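Local coordinates for protein tRNA(Ile2) 2-agmatinylcytidine synthetase TiaS (Archaeoglobus fulgidus, PDB 5XOB) that catalyses the ATP-dependent transfer of agmatine to the wobble cytidine of an isoleucine tRNA, forming 2-agmatinylcytidine and switching the codon read from AUG to AUA, at residues P92-V97 with P132-K137. Sequence-based numbering, arbitrary orientation.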
# COMPACT_ATOMS: atom_id res chain seq x y z
N PRO A 92 -20.03 0.00 -13.95
CA PRO A 92 -20.57 -0.55 -12.72
C PRO A 92 -20.90 -2.04 -12.80
O PRO A 92 -21.42 -2.52 -13.80
CB PRO A 92 -21.85 0.26 -12.50
CG PRO A 92 -21.60 1.54 -13.20
CD PRO A 92 -20.80 1.17 -14.40
N GLY A 93 -20.58 -2.75 -11.73
CA GLY A 93 -20.93 -4.15 -11.62
C GLY A 93 -21.43 -4.39 -10.22
O GLY A 93 -21.01 -3.72 -9.28
N ALA A 94 -22.33 -5.35 -10.08
CA ALA A 94 -22.76 -5.76 -8.77
C ALA A 94 -23.23 -7.20 -8.79
O ALA A 94 -23.79 -7.66 -9.78
CB ALA A 94 -23.84 -4.84 -8.24
N VAL A 95 -23.00 -7.89 -7.68
CA VAL A 95 -23.40 -9.28 -7.54
C VAL A 95 -24.11 -9.51 -6.22
O VAL A 95 -23.97 -8.74 -5.26
CB VAL A 95 -22.19 -10.22 -7.64
CG1 VAL A 95 -21.59 -10.16 -9.03
CG2 VAL A 95 -21.15 -9.89 -6.58
N PHE A 96 -24.85 -10.61 -6.18
CA PHE A 96 -25.73 -10.91 -5.06
C PHE A 96 -25.62 -12.39 -4.76
O PHE A 96 -26.13 -13.22 -5.51
CB PHE A 96 -27.16 -10.47 -5.42
CG PHE A 96 -27.22 -9.10 -6.04
CD1 PHE A 96 -27.37 -7.97 -5.24
CD2 PHE A 96 -27.06 -8.93 -7.41
CE1 PHE A 96 -27.39 -6.70 -5.80
CE2 PHE A 96 -27.07 -7.67 -7.98
CZ PHE A 96 -27.24 -6.55 -7.17
N VAL A 97 -24.95 -12.71 -3.66
CA VAL A 97 -24.43 -14.06 -3.41
C VAL A 97 -24.91 -14.59 -2.05
O VAL A 97 -24.82 -13.88 -1.05
CB VAL A 97 -22.88 -14.05 -3.45
CG1 VAL A 97 -22.28 -15.39 -3.01
CG2 VAL A 97 -22.37 -13.70 -4.84
N PRO A 132 -27.00 -13.84 -9.50
CA PRO A 132 -27.65 -12.65 -10.03
C PRO A 132 -26.72 -11.46 -9.95
O PRO A 132 -25.94 -11.35 -9.00
CB PRO A 132 -28.86 -12.46 -9.11
CG PRO A 132 -28.96 -13.71 -8.29
CD PRO A 132 -27.58 -14.25 -8.22
N HIS A 133 -26.82 -10.58 -10.93
CA HIS A 133 -25.82 -9.56 -11.13
C HIS A 133 -26.34 -8.43 -11.99
O HIS A 133 -27.33 -8.59 -12.70
CB HIS A 133 -24.60 -10.18 -11.81
CG HIS A 133 -24.91 -10.80 -13.14
ND1 HIS A 133 -25.69 -11.93 -13.28
CD2 HIS A 133 -24.54 -10.44 -14.39
CE1 HIS A 133 -25.79 -12.23 -14.56
NE2 HIS A 133 -25.09 -11.35 -15.26
N LEU A 134 -25.65 -7.29 -11.91
CA LEU A 134 -25.93 -6.13 -12.76
C LEU A 134 -24.65 -5.75 -13.46
O LEU A 134 -23.59 -5.76 -12.84
CB LEU A 134 -26.42 -4.96 -11.92
CG LEU A 134 -27.71 -5.21 -11.15
CD1 LEU A 134 -27.88 -4.19 -10.04
CD2 LEU A 134 -28.90 -5.18 -12.09
N ARG A 135 -24.74 -5.42 -14.74
CA ARG A 135 -23.58 -4.89 -15.48
C ARG A 135 -24.08 -3.80 -16.41
O ARG A 135 -24.40 -4.04 -17.57
CB ARG A 135 -22.84 -6.00 -16.23
CG ARG A 135 -23.62 -6.66 -17.36
CD ARG A 135 -23.29 -8.13 -17.55
NE ARG A 135 -22.60 -8.44 -18.81
CZ ARG A 135 -22.74 -9.59 -19.47
NH1 ARG A 135 -23.55 -10.55 -19.03
NH2 ARG A 135 -22.07 -9.79 -20.61
N HIS A 136 -24.15 -2.58 -15.90
CA HIS A 136 -24.86 -1.52 -16.61
C HIS A 136 -24.22 -1.15 -17.93
O HIS A 136 -24.91 -0.61 -18.82
CB HIS A 136 -25.04 -0.30 -15.72
CG HIS A 136 -26.10 -0.48 -14.69
ND1 HIS A 136 -25.94 -1.33 -13.62
CD2 HIS A 136 -27.35 0.03 -14.59
CE1 HIS A 136 -27.04 -1.32 -12.89
NE2 HIS A 136 -27.91 -0.50 -13.46
N LYS A 137 -22.93 -1.42 -18.08
CA LYS A 137 -22.25 -1.17 -19.34
C LYS A 137 -21.37 -2.37 -19.65
O LYS A 137 -21.86 -3.49 -19.85
CB LYS A 137 -21.46 0.14 -19.26
CG LYS A 137 -22.26 1.29 -18.66
CD LYS A 137 -21.84 2.67 -19.15
CE LYS A 137 -20.33 2.83 -19.22
NZ LYS A 137 -19.92 4.26 -19.25
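Ala94 and Leu134 form a hydrogen-bonded pair at the middle of an antiparallel strand pair at the edge of the mixed sheet of the TCKD domain, where the short strand 133-135, outermost on that side, pairs with strand 93-98. The two strand axes approach to 4.6 Å and run almost exactly antiparallel, at 175°. Leu134 N donates a hydrogen bond to Ala94 O at 2.9 Å, and Ala94 N answers to Leu134 O at 3.1 Å. Toward the ends the pairing slackens: the bonds from Phe96 N to Pro132 O and from His136 N to Pro92 O are both weak.

The closer side-chain packing is on the face of Ala94 and Leu134, which the Phe96 ring joins and where helix 68-82 meets Leu134 through Val72. The Phe96 ring, its CG anti to the carbonyl carbon (chi1 -46°), reaches along the partner strand with its edge turned to that backbone: CE2 lies 3.9 Å from His133 CA, and CZ meets Leu134 CD1 at 3.8 Å. Cutting the ring back to an alanine is likely to leave a gap beside Leu134 CD1 and take away the aromatic edge that lies against His133 CA.

On the other face the contact is thinner. Val95 turns mainly to helix 141-150, touching His133 CB through CG1 at 4.1 Å, while the imidazole leads away and bonds through ND1 to Ile131 O. Arg135, exposed on this face, touches Leu123 and Leu142. Back at the ring edge, Pro132 O sits near the plane of the Phe96 ring, 3.1 Å from CD2.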